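Local coordinates for nitrite oxidoreductase subunit A (Kuenenia stuttgartiensis, PDB 7B04), which belongs to the molybdopterin oxidoreductase family and holds a molybdenum atom, two MD1 molecules and an iron/sulfur cluster, at residues D203-V211 and H619-N627; G776-T784 and G797-T805. One frame throughout, in Å; residues are numbered along the deposited sequence.

Contact 1 (D203-V211 and H619-N627); sequences DQGYPKEMV and HSERPLIVN
Arg622 reaches across the bend formed by Gly205, Tyr206 and Pro207, laying CD on the proline and passing Gly205 O with NE, CZ and NH2. CG stands beside the backbone N (chi1 -56°), and beyond CB and CG the chain bends at chi2 (-68°), which lays CD against the proline ring, 3.6 Å from Pro207 CD. NE lies 3.6 Å from Gly205 O, which sits over one face of the guanidinium at an angle too poor for a hydrogen bond; CZ has the same oxygen as its nearest partner. At the tip the two nitrogens diverge. NH1 returns to its own loop and donates to Glu621 O at 2.8 Å; Glu621 O lies in the guanidinium plane, while NH1 stands above the plane of the carbonyl. NH1 also lies 3.5 Å from Tyr206 CD1. A water modelled between NH2 and Gln204 O is too close to NH2 for the link to be more than doubtful.

Beside it, Tyr206 OH donates to Glu621 OE2 (3.0 Å), approaching from above the carboxylate plane; OE1 of that carboxylate accepts from Thr646 N. Met210 packs SD against Pro623 CD at 3.5 Å, and Ile625 CD1 reaches Pro207 CG at 4.1 Å.

The contact thus sets the turn between helices 195-204 and 208-213 against the loop after helix 615-618. Strand 625-627, paired antiparallel with 633-635, extends this surface, and Glu209 adds a salt bridge to Arg633 of the partner strand.

Contact 2 (G776-T784 and G797-T805); sequences GSTTMKGYT and GVAMLLFRT
Thr779, Tyr783 and Leu802 bury nearly equal areas in this contact and carry it together. Thr779 and Leu802 meet through their backbones: Leu802 N donates to Thr779 O at 2.6 Å, on a lone pair and fairly straight (164° at the hydrogen), while Thr779 CA makes a CH···O contact with Leu802 O at 3.2 Å. In the Thr779 side chain, chi1 of 64° puts OG1 between the backbone N and the carbonyl carbon and leaves CG2 anti to the carbonyl carbon. CG2 runs alongside Phe803, 3.7 Å from Phe803 CE1, while OG1 bonds to Asn570 O.

Tyr783 ends the type II turn that begins at Met780, its N donating to Met780 O, and its ring lies between Ala799 and Leu802. Tyr783 CE1 packs on Ala799 CB at 3.6 Å, and Tyr783 CE2 lies 4.0 Å from Leu802 CG, so the ring bridges two residues of that segment. Thr779 O lies in the plane of the ring, at its edge, and Leu802 CG is 3.4 Å from Thr779 O.

Strand 798-800 is an outer strand of its three-stranded antiparallel sheet, paired with 716-720. The loop lies beside it, with helices 767-774 and 785-788 packing on Tyr783, and Ile410 and His406 of nitrite oxidoreductase subunit B packing on Thr779 and Leu802.

From the N terminus, the chain first passes through 203-211, across the end of helix 195-204 and the start of helix 208-213, and meets it again at 619-627. Contact 1 therefore closes a loop of 407 intervening residues, bringing these early helices to the hairpin of strands 625-627 and 633-635. Contact 2 opens later, so the two are in series and neither nests nor crosses. It spans just 12 residues, which include helix 785-788, and links the loop following helix 767-774 to strand 798-800 and the residues after it. The centres of contact 1 and contact 2 are about 44 Å apart. The nearest atoms of contact 1 and contact 2 are about 32 Å apart. Subunit B borders contact 2, whereas no other chain of the assembly touches contact 1.

Contact 1 (D203-V211 and H619-N627)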
# COMPACT_ATOMS: atom_id res chain seq x y z
N ASP B 203 2.27 -21.70 -42.09
CA ASP B 203 0.85 -21.73 -42.45
C ASP B 203 -0.00 -20.95 -41.46
O ASP B 203 -1.08 -20.46 -41.82
CB ASP B 203 0.37 -23.18 -42.53
CG ASP B 203 0.98 -23.94 -43.69
OD1 ASP B 203 1.30 -23.30 -44.71
OD2 ASP B 203 1.13 -25.17 -43.58
N GLN B 204 0.45 -20.83 -40.21
CA GLN B 204 -0.30 -20.09 -39.20
C GLN B 204 -0.07 -18.58 -39.26
O GLN B 204 -0.83 -17.84 -38.63
CB GLN B 204 0.04 -20.62 -37.81
CG GLN B 204 -0.41 -22.06 -37.60
CD GLN B 204 0.00 -22.61 -36.25
OE1 GLN B 204 0.65 -21.92 -35.46
NE2 GLN B 204 -0.36 -23.86 -35.98
N GLY B 205 0.96 -18.12 -39.97
CA GLY B 205 1.18 -16.71 -40.17
C GLY B 205 2.40 -16.13 -39.49
O GLY B 205 2.58 -14.90 -39.53
N TYR B 206 3.23 -16.95 -38.86
CA TYR B 206 4.42 -16.43 -38.20
C TYR B 206 5.47 -16.02 -39.23
O TYR B 206 5.62 -16.69 -40.26
CB TYR B 206 5.00 -17.47 -37.24
CG TYR B 206 4.11 -17.79 -36.06
CD1 TYR B 206 4.08 -16.96 -34.95
CD2 TYR B 206 3.30 -18.92 -36.06
CE1 TYR B 206 3.27 -17.25 -33.87
CE2 TYR B 206 2.48 -19.21 -34.98
CZ TYR B 206 2.47 -18.37 -33.89
OH TYR B 206 1.66 -18.66 -32.81
N PRO B 207 6.20 -14.93 -38.99
CA PRO B 207 7.24 -14.52 -39.93
C PRO B 207 8.33 -15.57 -40.07
O PRO B 207 8.58 -16.37 -39.16
CB PRO B 207 7.79 -13.23 -39.30
CG PRO B 207 6.70 -12.74 -38.40
CD PRO B 207 6.05 -13.98 -37.87
N LYS B 208 8.98 -15.57 -41.24
CA LYS B 208 10.05 -16.53 -41.50
C LYS B 208 11.23 -16.32 -40.56
O LYS B 208 11.93 -17.28 -40.21
CB LYS B 208 10.51 -16.39 -42.95
CG LYS B 208 11.06 -17.65 -43.62
CD LYS B 208 12.29 -17.31 -44.45
CE LYS B 208 13.00 -18.55 -44.98
NZ LYS B 208 13.57 -19.41 -43.91
N GLU B 209 11.47 -15.07 -40.14
CA GLU B 209 12.55 -14.78 -39.21
C GLU B 209 12.32 -15.45 -37.86
O GLU B 209 13.27 -15.93 -37.23
CB GLU B 209 12.70 -13.27 -39.05
CG GLU B 209 13.16 -12.56 -40.32
CD GLU B 209 12.01 -12.25 -41.27
OE1 GLU B 209 10.85 -12.53 -40.91
OE2 GLU B 209 12.27 -11.73 -42.37
N MET B 210 11.07 -15.49 -37.39
CA MET B 210 10.78 -16.15 -36.13
C MET B 210 10.88 -17.67 -36.25
O MET B 210 11.20 -18.35 -35.26
CB MET B 210 9.39 -15.75 -35.62
CG MET B 210 9.29 -14.31 -35.17
SD MET B 210 7.63 -13.91 -34.59
CE MET B 210 7.58 -14.83 -33.06
N VAL B 211 10.61 -18.21 -37.43
CA VAL B 211 10.70 -19.66 -37.61
C VAL B 211 12.14 -20.09 -37.81
O VAL B 211 12.55 -21.16 -37.34
CB VAL B 211 9.80 -20.09 -38.79
CG1 VAL B 211 9.88 -21.60 -39.00
CG2 VAL B 211 8.36 -19.67 -38.54
N HIS B 619 3.30 -8.09 -28.47
CA HIS B 619 3.18 -7.40 -29.75
C HIS B 619 2.36 -8.20 -30.75
O HIS B 619 2.55 -8.03 -31.97
CB HIS B 619 4.56 -7.09 -30.31
CG HIS B 619 4.57 -5.93 -31.27
ND1 HIS B 619 4.47 -4.63 -30.85
CD2 HIS B 619 4.67 -5.89 -32.62
CE1 HIS B 619 4.50 -3.83 -31.90
NE2 HIS B 619 4.62 -4.57 -32.98
N SER B 620 1.48 -9.08 -30.27
CA SER B 620 0.75 -10.02 -31.11
C SER B 620 1.71 -10.99 -31.79
O SER B 620 1.53 -11.39 -32.94
CB SER B 620 -0.14 -9.31 -32.14
OG SER B 620 -1.21 -8.63 -31.51
N GLU B 621 2.75 -11.38 -31.04
CA GLU B 621 3.71 -12.40 -31.45
C GLU B 621 4.40 -12.05 -32.77
O GLU B 621 4.63 -12.92 -33.62
CB GLU B 621 3.03 -13.76 -31.53
CG GLU B 621 3.98 -14.92 -31.44
CD GLU B 621 3.49 -15.98 -30.50
OE1 GLU B 621 4.16 -16.17 -29.47
OE2 GLU B 621 2.45 -16.61 -30.78
N ARG B 622 4.74 -10.78 -32.95
CA ARG B 622 5.43 -10.32 -34.15
C ARG B 622 6.56 -9.37 -33.77
O ARG B 622 6.42 -8.59 -32.82
CB ARG B 622 4.47 -9.63 -35.13
CG ARG B 622 3.28 -10.48 -35.54
CD ARG B 622 3.70 -11.68 -36.38
NE ARG B 622 2.56 -12.42 -36.91
CZ ARG B 622 1.99 -13.45 -36.29
NH1 ARG B 622 2.46 -13.88 -35.13
NH2 ARG B 622 0.95 -14.06 -36.84
N PRO B 623 7.68 -9.41 -34.48
CA PRO B 623 8.72 -8.38 -34.32
C PRO B 623 8.28 -7.09 -34.99
O PRO B 623 7.23 -7.01 -35.62
CB PRO B 623 9.94 -8.99 -35.01
CG PRO B 623 9.63 -10.45 -35.17
CD PRO B 623 8.14 -10.50 -35.35
N LEU B 624 9.12 -6.06 -34.86
CA LEU B 624 8.84 -4.78 -35.50
C LEU B 624 9.19 -4.90 -36.97
O LEU B 624 10.34 -4.73 -37.38
CB LEU B 624 9.61 -3.64 -34.84
CG LEU B 624 9.58 -2.27 -35.54
CD1 LEU B 624 8.17 -1.79 -35.79
CD2 LEU B 624 10.35 -1.25 -34.72
N ILE B 625 8.19 -5.22 -37.78
CA ILE B 625 8.32 -5.27 -39.23
C ILE B 625 7.29 -4.32 -39.80
O ILE B 625 6.08 -4.46 -39.53
CB ILE B 625 8.09 -6.69 -39.77
CG1 ILE B 625 8.94 -7.72 -39.02
CG2 ILE B 625 8.39 -6.73 -41.27
CD1 ILE B 625 8.45 -9.13 -39.20
N VAL B 626 7.75 -3.34 -40.58
CA VAL B 626 6.86 -2.36 -41.17
C VAL B 626 7.12 -2.41 -42.67
O VAL B 626 8.27 -2.54 -43.12
CB VAL B 626 7.05 -0.93 -40.60
CG1 VAL B 626 8.41 -0.37 -40.96
CG2 VAL B 626 5.95 -0.02 -41.11
N ASN B 627 6.04 -2.31 -43.45
CA ASN B 627 6.14 -2.37 -44.90
C ASN B 627 6.34 -0.94 -45.41
O ASN B 627 5.41 -0.23 -45.82
CB ASN B 627 4.92 -3.06 -45.49
CG ASN B 627 4.92 -4.57 -45.23
OD1 ASN B 627 5.97 -5.19 -45.13
ND2 ASN B 627 3.73 -5.15 -45.12
O HOH W 1 0.47 -16.39 -36.42

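Contact 2 (G776-T784 and G797-T805)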
# COMPACT_ATOMS: atom_id res chain seq x y z
N GLY B 776 31.28 -18.67 -6.01
CA GLY B 776 31.22 -18.31 -7.41
C GLY B 776 30.65 -16.95 -7.72
O GLY B 776 30.52 -16.62 -8.90
N SER B 777 30.34 -16.14 -6.72
CA SER B 777 29.80 -14.80 -6.93
C SER B 777 30.71 -13.78 -6.28
O SER B 777 31.19 -13.98 -5.16
CB SER B 777 28.38 -14.68 -6.36
OG SER B 777 27.50 -15.61 -6.96
N THR B 778 30.95 -12.67 -6.99
CA THR B 778 31.83 -11.63 -6.46
C THR B 778 31.33 -11.10 -5.13
O THR B 778 32.13 -10.74 -4.26
CB THR B 778 31.97 -10.48 -7.46
OG1 THR B 778 30.73 -9.78 -7.57
CG2 THR B 778 32.39 -11.00 -8.82
N THR B 779 30.01 -11.04 -4.96
CA THR B 779 29.41 -10.48 -3.76
C THR B 779 29.17 -11.52 -2.67
O THR B 779 28.84 -11.13 -1.55
CB THR B 779 28.08 -9.80 -4.11
OG1 THR B 779 27.16 -10.78 -4.60
CG2 THR B 779 28.29 -8.75 -5.19
N MET B 780 29.32 -12.81 -2.97
CA MET B 780 28.90 -13.82 -2.00
C MET B 780 29.84 -15.00 -1.83
O MET B 780 29.56 -15.86 -0.99
CB MET B 780 27.51 -14.34 -2.37
CG MET B 780 26.37 -13.42 -1.93
SD MET B 780 24.80 -13.82 -2.71
CE MET B 780 24.93 -12.92 -4.25
N LYS B 781 30.94 -15.10 -2.59
CA LYS B 781 31.90 -16.17 -2.31
C LYS B 781 32.51 -15.97 -0.93
O LYS B 781 32.95 -14.87 -0.59
CB LYS B 781 33.00 -16.24 -3.37
CG LYS B 781 33.91 -17.45 -3.15
CD LYS B 781 35.11 -17.48 -4.08
CE LYS B 781 35.12 -18.75 -4.92
NZ LYS B 781 34.02 -18.75 -5.90
N GLY B 782 32.51 -17.03 -0.13
CA GLY B 782 32.90 -16.96 1.26
C GLY B 782 31.74 -17.16 2.19
O GLY B 782 31.94 -17.57 3.34
N TYR B 783 30.52 -16.88 1.73
CA TYR B 783 29.31 -17.10 2.49
C TYR B 783 28.85 -18.53 2.28
O TYR B 783 29.00 -19.11 1.21
CB TYR B 783 28.20 -16.15 2.05
CG TYR B 783 28.33 -14.77 2.59
CD1 TYR B 783 28.35 -14.53 3.96
CD2 TYR B 783 28.43 -13.69 1.73
CE1 TYR B 783 28.47 -13.25 4.45
CE2 TYR B 783 28.55 -12.42 2.21
CZ TYR B 783 28.57 -12.20 3.56
OH TYR B 783 28.69 -10.92 4.02
N THR B 784 28.29 -19.11 3.33
CA THR B 784 27.72 -20.43 3.26
C THR B 784 26.24 -20.34 3.61
O THR B 784 25.85 -19.56 4.47
CB THR B 784 28.48 -21.35 4.23
OG1 THR B 784 29.71 -21.78 3.62
CG2 THR B 784 27.67 -22.59 4.57
N GLY B 797 19.10 -15.22 9.78
CA GLY B 797 18.73 -15.42 8.39
C GLY B 797 19.35 -14.43 7.44
O GLY B 797 19.02 -14.42 6.25
N VAL B 798 20.26 -13.59 7.93
CA VAL B 798 20.73 -12.44 7.16
C VAL B 798 22.24 -12.34 7.16
O VAL B 798 22.92 -12.67 8.13
CB VAL B 798 20.11 -11.13 7.71
CG1 VAL B 798 20.44 -9.95 6.80
CG2 VAL B 798 18.61 -11.26 7.88
N ALA B 799 22.77 -11.88 6.02
CA ALA B 799 24.15 -11.46 5.86
C ALA B 799 24.14 -10.30 4.87
O ALA B 799 23.09 -9.92 4.35
CB ALA B 799 25.05 -12.61 5.39
N MET B 800 25.31 -9.73 4.61
CA MET B 800 25.43 -8.64 3.64
C MET B 800 26.36 -9.05 2.52
O MET B 800 27.51 -9.43 2.76
CB MET B 800 25.93 -7.36 4.31
CG MET B 800 24.97 -6.76 5.33
SD MET B 800 25.33 -5.03 5.70
CE MET B 800 26.89 -5.18 6.54
N LEU B 801 25.87 -8.97 1.29
CA LEU B 801 26.69 -9.27 0.12
C LEU B 801 27.80 -8.23 -0.02
O LEU B 801 27.69 -7.09 0.46
CB LEU B 801 25.81 -9.38 -1.13
CG LEU B 801 24.71 -8.34 -1.30
CD1 LEU B 801 25.36 -7.05 -1.60
CD2 LEU B 801 23.73 -8.67 -2.41
N LEU B 802 28.89 -8.64 -0.67
CA LEU B 802 30.13 -7.87 -0.71
C LEU B 802 30.26 -7.06 -2.00
O LEU B 802 30.63 -7.60 -3.05
CB LEU B 802 31.32 -8.82 -0.54
CG LEU B 802 31.11 -9.79 0.63
CD1 LEU B 802 32.21 -10.84 0.69
CD2 LEU B 802 30.99 -9.05 1.96
N PHE B 803 29.86 -5.79 -1.95
CA PHE B 803 30.24 -4.74 -2.90
C PHE B 803 31.51 -4.07 -2.39
O PHE B 803 32.04 -4.43 -1.33
CB PHE B 803 29.13 -3.70 -3.09
CG PHE B 803 27.84 -4.27 -3.58
CD1 PHE B 803 27.76 -4.98 -4.76
CD2 PHE B 803 26.68 -4.04 -2.86
CE1 PHE B 803 26.55 -5.48 -5.19
CE2 PHE B 803 25.47 -4.51 -3.29
CZ PHE B 803 25.40 -5.25 -4.44
N ARG B 804 31.97 -3.09 -3.14
CA ARG B 804 33.13 -2.30 -2.70
C ARG B 804 32.74 -1.38 -1.55
O ARG B 804 33.58 -1.15 -0.71
CB ARG B 804 33.92 -1.65 -3.84
CG ARG B 804 35.39 -2.00 -3.76
CD ARG B 804 36.19 -1.66 -4.99
NE ARG B 804 37.23 -0.71 -4.65
CZ ARG B 804 38.17 -0.92 -3.76
NH1 ARG B 804 39.06 0.02 -3.52
NH2 ARG B 804 38.20 -2.06 -3.10
N THR B 805 31.53 -0.84 -1.53
CA THR B 805 31.19 0.05 -0.40
C THR B 805 29.88 -0.36 0.26
O THR B 805 29.03 -0.87 -0.42
CB THR B 805 31.04 1.49 -0.86
OG1 THR B 805 29.88 1.54 -1.68
CG2 THR B 805 32.23 1.98 -1.63